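Local structure of putative mandelate racemase (Salmonella typhimurium, 2O56) at residues I56-A59 with K60-A64; A76-E79 with K80-K84; A64-I67 with G68-P71; G302-E305 with V306-C310. The protein binds magnesium and probably acts as a hydro-lyase of the enolase superfamily, though its substrate is not established. One frame throughout, in Å; residues are numbered along the deposited sequence.

Contact 1: residues I56-A59 with K60-A64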
loop_
_atom_site.group_PDB
_atom_site.type_symbol
_atom_site.label_atom_id
_atom_site.label_comp_id
_atom_site.label_asym_id
_atom_site.label_seq_id
_atom_site.Cartn_x
_atom_site.Cartn_y
_atom_site.Cartn_z
ATOM N N ILE A 56 12.162 -20.152 35.817
ATOM C CA ILE A 56 13.213 -20.385 36.813
ATOM C C ILE A 56 14.571 -20.695 36.175
ATOM O O ILE A 56 15.578 -20.060 36.512
ATOM C CB ILE A 56 12.819 -21.532 37.810
ATOM C CG1 ILE A 56 11.739 -21.046 38.760
ATOM C CG2 ILE A 56 14.014 -21.977 38.648
ATOM C CD1 ILE A 56 10.906 -22.174 39.333
ATOM N N GLY A 57 14.596 -21.652 35.246
ATOM C CA GLY A 57 15.832 -22.016 34.560
ATOM C C GLY A 57 16.372 -20.883 33.704
ATOM O O GLY A 57 17.602 -20.749 33.527
ATOM N N MET A 58 15.455 -20.075 33.162
ATOM C CA MET A 58 15.822 -18.924 32.318
ATOM C C MET A 58 16.474 -17.829 33.159
ATOM O O MET A 58 17.548 -17.340 32.812
ATOM C CB MET A 58 14.603 -18.366 31.571
ATOM C CG MET A 58 14.939 -17.438 30.373
ATOM S SD MET A 58 15.770 -18.225 28.988
ATOM C CE MET A 58 17.448 -17.615 29.162
ATOM N N ALA A 59 15.821 -17.467 34.264
ATOM C CA ALA A 59 16.387 -16.554 35.272
ATOM C C ALA A 59 17.735 -17.004 35.770
ATOM O O ALA A 59 18.645 -16.198 35.890
ATOM C CB ALA A 59 15.422 -16.393 36.464
ATOM N N LYS A 60 17.862 -18.301 36.052
ATOM C CA LYS A 60 19.151 -18.926 36.414
ATOM C C LYS A 60 20.204 -18.745 35.337
ATOM O O LYS A 60 21.314 -18.306 35.617
ATOM C CB LYS A 60 18.938 -20.428 36.704
ATOM C CG LYS A 60 20.084 -21.148 37.359
ATOM C CD LYS A 60 19.878 -22.649 37.311
ATOM C CE LYS A 60 20.808 -23.319 36.323
ATOM N NZ LYS A 60 20.355 -24.710 36.052
ATOM N N ASP A 61 19.873 -19.093 34.100
ATOM C CA ASP A 61 20.841 -18.964 32.992
ATOM C C ASP A 61 21.257 -17.520 32.702
ATOM O O ASP A 61 22.447 -17.247 32.460
ATOM C CB ASP A 61 20.309 -19.617 31.715
ATOM C CG ASP A 61 20.365 -21.137 31.758
ATOM O OD1 ASP A 61 21.029 -21.721 32.666
ATOM O OD2 ASP A 61 19.730 -21.747 30.874
ATOM N N LEU A 62 20.281 -16.609 32.710
ATOM C CA LEU A 62 20.547 -15.163 32.565
ATOM C C LEU A 62 21.401 -14.600 33.717
ATOM O O LEU A 62 22.326 -13.817 33.496
ATOM C CB LEU A 62 19.232 -14.372 32.380
ATOM C CG LEU A 62 18.507 -14.570 31.037
ATOM C CD1 LEU A 62 17.094 -13.984 31.000
ATOM C CD2 LEU A 62 19.326 -14.008 29.915
ATOM N N SER A 63 21.126 -15.048 34.939
ATOM C CA SER A 63 21.893 -14.612 36.105
ATOM C C SER A 63 23.387 -14.866 35.977
ATOM O O SER A 63 24.184 -14.010 36.360
ATOM C CB SER A 63 21.335 -15.231 37.374
ATOM O OG SER A 63 20.005 -14.767 37.580
ATOM N N ALA A 64 23.758 -16.012 35.399
ATOM C CA ALA A 64 25.160 -16.341 35.131
ATOM C C ALA A 64 25.896 -15.264 34.373
ATOM O O ALA A 64 27.089 -15.078 34.581
ATOM C CB ALA A 64 25.282 -17.671 34.397
#
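Met58 and Leu62, one turn apart on helix 52-66, meet through the methyl end of the methionine. Met58 CE sits 3.7 Å from Leu62 CG, facing the fork where both leucine methyls branch, and the two side chains cross obliquely. The CB of Met58 points away from the next turn; its chain starts out beside the residue's own carbonyl carbon (chi1 -163°), and bends at chi2 and chi3 carry CE back to the leucine. Leu62 CG also lies 3.4 Å from Met58 O, the oxygen that accepts Leu62 N at 2.8 Å in a nearly straight bond (N-H...O 172°). Ser63 grips the preceding turn with two donors. With OG folded beside its own backbone N (chi1 -63°), the hydroxyl gives its proton to Ala59 O at 2.6 Å, while Ser63 N reaches Ala59 O at 2.9 Å from the opposite face of the carbonyl. The buried hydroxyl is thus satisfied inside the helix itself. Asp61 leans over Gly57, its CG 3.3 Å from Gly57 O, but OD1 finds its partner in Ser53 of the second subunit, whose hydroxyl also bonds Lys60 NZ. Met58 and Leu62 pack on Ala98 of helix 93-114, whereas Ala59 and Ser63 rest on Ile11 of strand 6-13. These are ordinary i to i+4 contacts of an alpha-helix; here the helix belongs to the alpha+beta N-terminal domain of the mandelate racemase/muconate lactonizing enzyme family, packed between the antiparallel sheet, helix 93-114 and the second subunit.

Contact 2: residues A76-E79 with K80-K84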
loop_
_atom_site.group_PDB
_atom_site.type_symbol
_atom_site.label_atom_id
_atom_site.label_comp_id
_atom_site.label_asym_id
_atom_site.label_seq_id
_atom_site.Cartn_x
_atom_site.Cartn_y
_atom_site.Cartn_z
ATOM N N ALA A 76 22.620 -1.242 29.629
ATOM C CA ALA A 76 23.638 -2.156 29.108
ATOM C C ALA A 76 23.315 -3.607 29.432
ATOM O O ALA A 76 23.562 -4.480 28.618
ATOM C CB ALA A 76 25.016 -1.777 29.642
ATOM N N ILE A 77 22.760 -3.865 30.612
ATOM C CA ILE A 77 22.460 -5.233 30.996
ATOM C C ILE A 77 21.269 -5.735 30.158
ATOM O O ILE A 77 21.287 -6.858 29.673
ATOM C CB ILE A 77 22.198 -5.371 32.521
ATOM C CG1 ILE A 77 23.520 -5.332 33.292
ATOM C CG2 ILE A 77 21.424 -6.659 32.853
ATOM C CD1 ILE A 77 23.402 -4.774 34.705
ATOM N N TRP A 78 20.259 -4.885 29.967
ATOM C CA TRP A 78 19.106 -5.256 29.130
ATOM C C TRP A 78 19.565 -5.657 27.714
ATOM O O TRP A 78 19.205 -6.713 27.195
ATOM C CB TRP A 78 18.069 -4.127 29.076
ATOM C CG TRP A 78 16.679 -4.670 28.739
ATOM C CD1 TRP A 78 15.724 -5.059 29.615
ATOM C CD2 TRP A 78 16.159 -4.950 27.430
ATOM N NE1 TRP A 78 14.610 -5.525 28.947
ATOM C CE2 TRP A 78 14.844 -5.461 27.599
ATOM C CE3 TRP A 78 16.653 -4.780 26.140
ATOM C CZ2 TRP A 78 14.037 -5.844 26.513
ATOM C CZ3 TRP A 78 15.835 -5.146 25.055
ATOM C CH2 TRP A 78 14.549 -5.664 25.252
ATOM N N GLU A 79 20.408 -4.830 27.115
ATOM C CA GLU A 79 20.851 -5.068 25.753
ATOM C C GLU A 79 21.805 -6.268 25.671
ATOM O O GLU A 79 21.877 -6.929 24.648
ATOM C CB GLU A 79 21.508 -3.798 25.189
ATOM C CG GLU A 79 21.930 -3.893 23.719
ATOM C CD GLU A 79 20.830 -3.513 22.725
ATOM O OE1 GLU A 79 19.657 -3.327 23.129
ATOM O OE2 GLU A 79 21.154 -3.391 21.527
ATOM N N LYS A 80 22.540 -6.548 26.742
ATOM C CA LYS A 80 23.307 -7.786 26.810
ATOM C C LYS A 80 22.401 -9.002 26.836
ATOM O O LYS A 80 22.670 -10.002 26.170
ATOM C CB LYS A 80 24.219 -7.801 28.042
ATOM C CG LYS A 80 25.287 -8.885 27.998
ATOM C CD LYS A 80 26.061 -8.926 29.330
ATOM C CE LYS A 80 26.908 -10.203 29.408
ATOM N NZ LYS A 80 27.893 -10.179 30.522
ATOM N N MET A 81 21.318 -8.923 27.609
ATOM C CA MET A 81 20.361 -10.025 27.635
ATOM C C MET A 81 19.696 -10.226 26.268
ATOM O O MET A 81 19.436 -11.372 25.843
ATOM C CB MET A 81 19.359 -9.852 28.768
ATOM C CG MET A 81 20.005 -9.957 30.179
ATOM S SD MET A 81 18.745 -10.157 31.446
ATOM C CE MET A 81 17.977 -8.523 31.568
ATOM N N LEU A 82 19.446 -9.116 25.571
ATOM C CA LEU A 82 18.916 -9.179 24.204
ATOM C C LEU A 82 19.928 -9.770 23.223
ATOM O O LEU A 82 19.582 -10.652 22.454
ATOM C CB LEU A 82 18.468 -7.800 23.714
ATOM C CG LEU A 82 17.987 -7.692 22.257
ATOM C CD1 LEU A 82 16.806 -8.584 21.998
ATOM C CD2 LEU A 82 17.668 -6.240 21.870
ATOM N N LYS A 83 21.168 -9.277 23.273
ATOM C CA LYS A 83 22.132 -9.393 22.148
ATOM C C LYS A 83 23.201 -10.473 22.310
ATOM O O LYS A 83 23.758 -10.943 21.311
ATOM C CB LYS A 83 22.857 -8.066 21.881
ATOM C CG LYS A 83 21.994 -6.942 21.252
ATOM C CD LYS A 83 21.459 -7.365 19.884
ATOM C CE LYS A 83 20.617 -6.257 19.234
ATOM N NZ LYS A 83 21.444 -5.066 18.936
ATOM N N LYS A 84 23.513 -10.848 23.551
ATOM C CA LYS A 84 24.671 -11.733 23.799
ATOM C C LYS A 84 24.283 -13.136 24.261
ATOM O O LYS A 84 25.132 -13.909 24.692
ATOM C CB LYS A 84 25.655 -11.088 24.791
ATOM C CG LYS A 84 26.177 -9.747 24.330
ATOM C CD LYS A 84 27.081 -9.924 23.096
ATOM C CE LYS A 84 28.198 -8.916 23.081
ATOM N NZ LYS A 84 28.639 -8.698 21.686
#
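Four i to i+4 backbone bonds run from Lys80 N to Ala76 O through to Lys83 N to Glu79 O, the last bent (N-H...O 136°) just before Lys84 leaves the helix. Glu79 and Lys83 lie side by side and point the same way. In Glu79 the bend at chi2 (88°) lays the carboxylate alongside the lysine chain, Glu79 CD 3.9 Å from Lys83 CG. Lys83 NZ closes a salt bridge to Glu79 OE2 at 3.1 Å, arriving 39° out of the carboxylate plane; His314 of the third subunit adds a weak bond to that oxygen. Leu82 CD2 touches both Glu79 OE1 (3.7 Å) and Trp78 CZ3 (3.8 Å), meeting the indole obliquely. The indole is fixed elsewhere: Trp78 NE1 bonds Gly301 O, and its ring stacks edge-to-face with Trp277. Ile77 CG2 and Met81 CE touch loosely at 4.1 Å, on the face toward helices 52-66 and 93-114. This is an amphipathic helix with an i to i+4 salt bridge, joining the N-terminal domain to the barrel domain of an enolase-superfamily subunit.

Contact 3: residues A64-I67 with G68-P71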
loop_
_atom_site.group_PDB
_atom_site.type_symbol
_atom_site.label_atom_id
_atom_site.label_comp_id
_atom_site.label_asym_id
_atom_site.label_seq_id
_atom_site.Cartn_x
_atom_site.Cartn_y
_atom_site.Cartn_z
ATOM N N ALA A 64 23.758 -16.012 35.399
ATOM C CA ALA A 64 25.160 -16.341 35.131
ATOM C C ALA A 64 25.896 -15.264 34.373
ATOM O O ALA A 64 27.089 -15.078 34.581
ATOM C CB ALA A 64 25.282 -17.671 34.397
ATOM N N ILE A 65 25.203 -14.547 33.491
ATOM C CA ILE A 65 25.889 -13.602 32.611
ATOM C C ILE A 65 26.024 -12.194 33.186
ATOM O O ILE A 65 26.785 -11.383 32.654
ATOM C CB ILE A 65 25.359 -13.602 31.140
ATOM C CG1 ILE A 65 24.037 -12.865 31.016
ATOM C CG2 ILE A 65 25.229 -15.027 30.611
ATOM C CD1 ILE A 65 23.753 -12.380 29.596
ATOM N N ILE A 66 25.318 -11.925 34.288
ATOM C CA ILE A 66 25.376 -10.620 34.933
ATOM C C ILE A 66 26.184 -10.547 36.256
ATOM O O ILE A 66 26.402 -9.461 36.795
ATOM C CB ILE A 66 23.958 -10.049 35.146
ATOM C CG1 ILE A 66 23.277 -10.743 36.319
ATOM C CG2 ILE A 66 23.154 -10.157 33.830
ATOM C CD1 ILE A 66 21.910 -10.247 36.627
ATOM N N ILE A 67 26.606 -11.690 36.783
ATOM C CA ILE A 67 27.437 -11.731 37.990
ATOM C C ILE A 67 28.684 -10.912 37.679
ATOM O O ILE A 67 29.261 -11.075 36.613
ATOM C CB ILE A 67 27.864 -13.191 38.330
ATOM C CG1 ILE A 67 26.638 -14.106 38.480
ATOM C CG2 ILE A 67 28.725 -13.230 39.566
ATOM C CD1 ILE A 67 25.701 -13.694 39.599
ATOM N N GLY A 68 29.074 -10.010 38.578
ATOM C CA GLY A 68 30.285 -9.211 38.362
ATOM C C GLY A 68 29.999 -7.881 37.690
ATOM O O GLY A 68 30.864 -7.021 37.669
ATOM N N MET A 69 28.789 -7.700 37.143
ATOM C CA MET A 69 28.445 -6.451 36.450
ATOM C C MET A 69 27.989 -5.401 37.455
ATOM O O MET A 69 27.530 -5.737 38.534
ATOM C CB MET A 69 27.357 -6.662 35.374
ATOM C CG MET A 69 27.755 -7.636 34.266
ATOM S SD MET A 69 26.606 -7.741 32.872
ATOM C CE MET A 69 27.066 -6.235 31.975
ATOM N N ASP A 70 28.118 -4.134 37.077
ATOM C CA ASP A 70 27.555 -3.013 37.825
ATOM C C ASP A 70 26.051 -2.978 37.605
ATOM O O ASP A 70 25.599 -2.698 36.489
ATOM C CB ASP A 70 28.177 -1.726 37.289
ATOM C CG ASP A 70 27.876 -0.507 38.136
ATOM O OD1 ASP A 70 26.905 -0.494 38.922
ATOM O OD2 ASP A 70 28.637 0.482 37.996
ATOM N N PRO A 71 25.265 -3.220 38.669
ATOM C CA PRO A 71 23.805 -3.270 38.513
ATOM C C PRO A 71 23.177 -1.918 38.165
ATOM O O PRO A 71 22.006 -1.864 37.793
ATOM C CB PRO A 71 23.331 -3.761 39.885
ATOM C CG PRO A 71 24.385 -3.265 40.829
ATOM C CD PRO A 71 25.665 -3.453 40.074
#
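Met69 bends back over Ile66 where helix 52-66 gives way to the loop, flank against backbone rather than side chain against side chain. Its CB points toward the preceding residues, and Met69 CB and Met69 CG hug Ile66 O at 3.3 and 3.4 Å. The sulfur continues along the same flank, with Met69 SD 3.7 Å from Ile66 CA and 4.2 Å from Ile66 CB. A bend at the thioether (chi3 78°) then sends the methyl onward instead of back to Ile66. Met69 SD also approaches Ile65 O, at 3.7 Å, the oxygen that accepts a bond from Lys80 NZ. From Ile66, CG1 takes the crowded position between backbone N and carbonyl carbon (chi1 76°), and the chain heads off from the methionine. The CB of Ile67 points away from the following residues, although Ile67 CG2 stays 3.4 Å from Gly68 N. What brings Met69 round is a type II beta turn from Ile66 to Met69, with Gly68 at the third position in the positive-phi conformation suited to glycine. Met69 N closes the turn on Ile66 O at 3.0 Å, coming from 42° above the carbonyl plane. Beyond the turn, Met69 packs on Ile77 and Lys80 of helix 74-83, and Ile66 reaches Ile77 as well as Ile102 of helix 93-114. Gly68 and Met69 make backbone bonds to Ile6, and Ile67 lies on Val9; the turn is thus tied to strand 6-13, an inner strand of the antiparallel sheet, just before the chain enters helix 74-83.

Contact 4: residues G302-E305 with V306-C310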
loop_
_atom_site.group_PDB
_atom_site.type_symbol
_atom_site.label_atom_id
_atom_site.label_comp_id
_atom_site.label_asym_id
_atom_site.label_seq_id
_atom_site.Cartn_x
_atom_site.Cartn_y
_atom_site.Cartn_z
ATOM N N GLY A 302 10.261 -5.923 31.638
ATOM C CA GLY A 302 10.762 -5.263 32.855
ATOM C C GLY A 302 10.530 -3.776 32.805
ATOM O O GLY A 302 9.879 -3.264 31.889
ATOM N N ILE A 303 11.060 -3.060 33.785
ATOM C CA ILE A 303 10.834 -1.617 33.858
ATOM C C ILE A 303 11.509 -0.860 32.711
ATOM O O ILE A 303 10.948 0.095 32.148
ATOM C CB ILE A 303 11.318 -1.075 35.212
ATOM C CG1 ILE A 303 10.427 -1.617 36.338
ATOM C CG2 ILE A 303 11.322 0.399 35.216
ATOM C CD1 ILE A 303 11.109 -1.620 37.695
ATOM N N THR A 304 12.726 -1.274 32.370
ATOM C CA THR A 304 13.476 -0.588 31.317
ATOM C C THR A 304 12.701 -0.580 29.996
ATOM O O THR A 304 12.559 0.469 29.353
ATOM C CB THR A 304 14.858 -1.205 31.130
ATOM O OG1 THR A 304 15.523 -1.231 32.398
ATOM C CG2 THR A 304 15.698 -0.379 30.151
ATOM N N GLU A 305 12.179 -1.744 29.623
ATOM C CA GLU A 305 11.518 -1.918 28.340
ATOM C C GLU A 305 10.062 -1.458 28.380
ATOM O O GLU A 305 9.574 -0.843 27.420
ATOM C CB GLU A 305 11.608 -3.380 27.869
ATOM C CG GLU A 305 11.109 -3.572 26.450
ATOM C CD GLU A 305 12.077 -3.090 25.382
ATOM O OE1 GLU A 305 13.188 -2.602 25.707
ATOM O OE2 GLU A 305 11.712 -3.180 24.194
ATOM N N VAL A 306 9.353 -1.741 29.464
ATOM C CA VAL A 306 7.944 -1.313 29.502
ATOM C C VAL A 306 7.775 0.221 29.489
ATOM O O VAL A 306 6.870 0.743 28.834
ATOM C CB VAL A 306 7.113 -2.060 30.592
ATOM C CG1 VAL A 306 5.724 -1.451 30.754
ATOM C CG2 VAL A 306 6.974 -3.552 30.203
ATOM N N LYS A 307 8.657 0.955 30.171
ATOM C CA LYS A 307 8.675 2.408 30.028
ATOM C C LYS A 307 8.802 2.812 28.555
ATOM O O LYS A 307 8.110 3.697 28.097
ATOM C CB LYS A 307 9.802 3.039 30.862
ATOM C CG LYS A 307 9.829 4.563 30.862
ATOM C CD LYS A 307 8.570 5.155 31.506
ATOM C CE LYS A 307 8.654 6.689 31.618
ATOM N NZ LYS A 307 9.112 7.362 30.346
ATOM N N LYS A 308 9.700 2.159 27.828
ATOM C CA LYS A 308 9.896 2.446 26.401
ATOM C C LYS A 308 8.664 2.108 25.550
ATOM O O LYS A 308 8.274 2.883 24.668
ATOM C CB LYS A 308 11.140 1.719 25.902
ATOM C CG LYS A 308 12.403 2.139 26.658
ATOM C CD LYS A 308 13.603 1.297 26.174
ATOM C CE LYS A 308 14.894 1.801 26.800
ATOM N NZ LYS A 308 16.050 0.915 26.362
ATOM N N ILE A 309 8.036 0.972 25.845
ATOM C CA ILE A 309 6.738 0.626 25.261
ATOM C C ILE A 309 5.695 1.722 25.451
ATOM O O ILE A 309 5.068 2.149 24.486
ATOM C CB ILE A 309 6.228 -0.756 25.772
ATOM C CG1 ILE A 309 7.153 -1.872 25.279
ATOM C CG2 ILE A 309 4.761 -1.025 25.330
ATOM C CD1 ILE A 309 6.876 -3.238 25.920
ATOM N N CYS A 310 5.522 2.203 26.685
ATOM C CA CYS A 310 4.507 3.221 26.977
ATOM C C CYS A 310 4.776 4.517 26.241
ATOM O O CYS A 310 3.837 5.163 25.771
ATOM C CB CYS A 310 4.391 3.496 28.482
ATOM S SG CYS A 310 3.929 2.060 29.427
HETATM O O HOH W 1 15.154 -1.769 27.293
#
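A water-bridged charged pair, Glu305 with Lys308, occupies the early turns of helix 302-314, which links strands 292-293 and 319-320 as a beta-alpha-beta unit of the barrel domain. The groups do not touch directly: Glu305 OE1 and Lys308 NZ stand 4.6 Å apart, beyond a salt bridge. One water spans them, donating to Glu305 OE1 at 2.7 Å and accepting from Lys308 NZ at 3.0 Å. The two side chains cross at about a right angle, because Glu305 bends at chi2 (76°) while Lys308 runs out extended past CG. On its way the lysine lies over Thr304 O, which Lys308 CG approaches to 3.2 Å, and then runs alongside the threonine, its NZ 4.0 Å from Thr304 CG2. One residue further on, Ile309 leans back on Glu305 four positions earlier: Ile309 CG1 is 3.4 Å from Glu305 O, which takes the nearly straight bond from Ile309 N at 2.9 Å. The charged ends find their direct partners elsewhere in the fold. Glu305 OE2 bridges to Arg278, Lys308 NZ to Glu75, and Lys307 NZ to Glu75 of the third subunit. Thr304 OG1 is bonded by Asp103, Trp107 and Asn74, tying this part of the helix to the N-terminal domain. With Glu305 and Lys308 both buried, the water and these partners satisfy charges that would otherwise be costly, and the surroundings would be expected to favour an ionised Glu305 and a protonated Lys308, each polarising the water between them.

All four contacts are local, so none encloses a long loop. Along the chain, contact 1 lies within helix 52-66; contact 3 takes over at the shared Ala64 and closes the turn that follows helix 52-66. Contact 2 follows on helix 74-83, in series with no nesting or crossing. It folds back on both: Leu62 CD2 packs 4.1 Å from Met81 CG, and Ile77 CG1 lies 3.9 Å from Met69 CE. Contact 4 comes far later, in the barrel domain, yet touches contact 2, with Trp78 CH2 3.4 Å from Glu305 OE1. Helix 74-83 thus connects the N-terminal domain to helix 302-314. Contacts 1 and 2 face the second subunit, 2 and 4 the third.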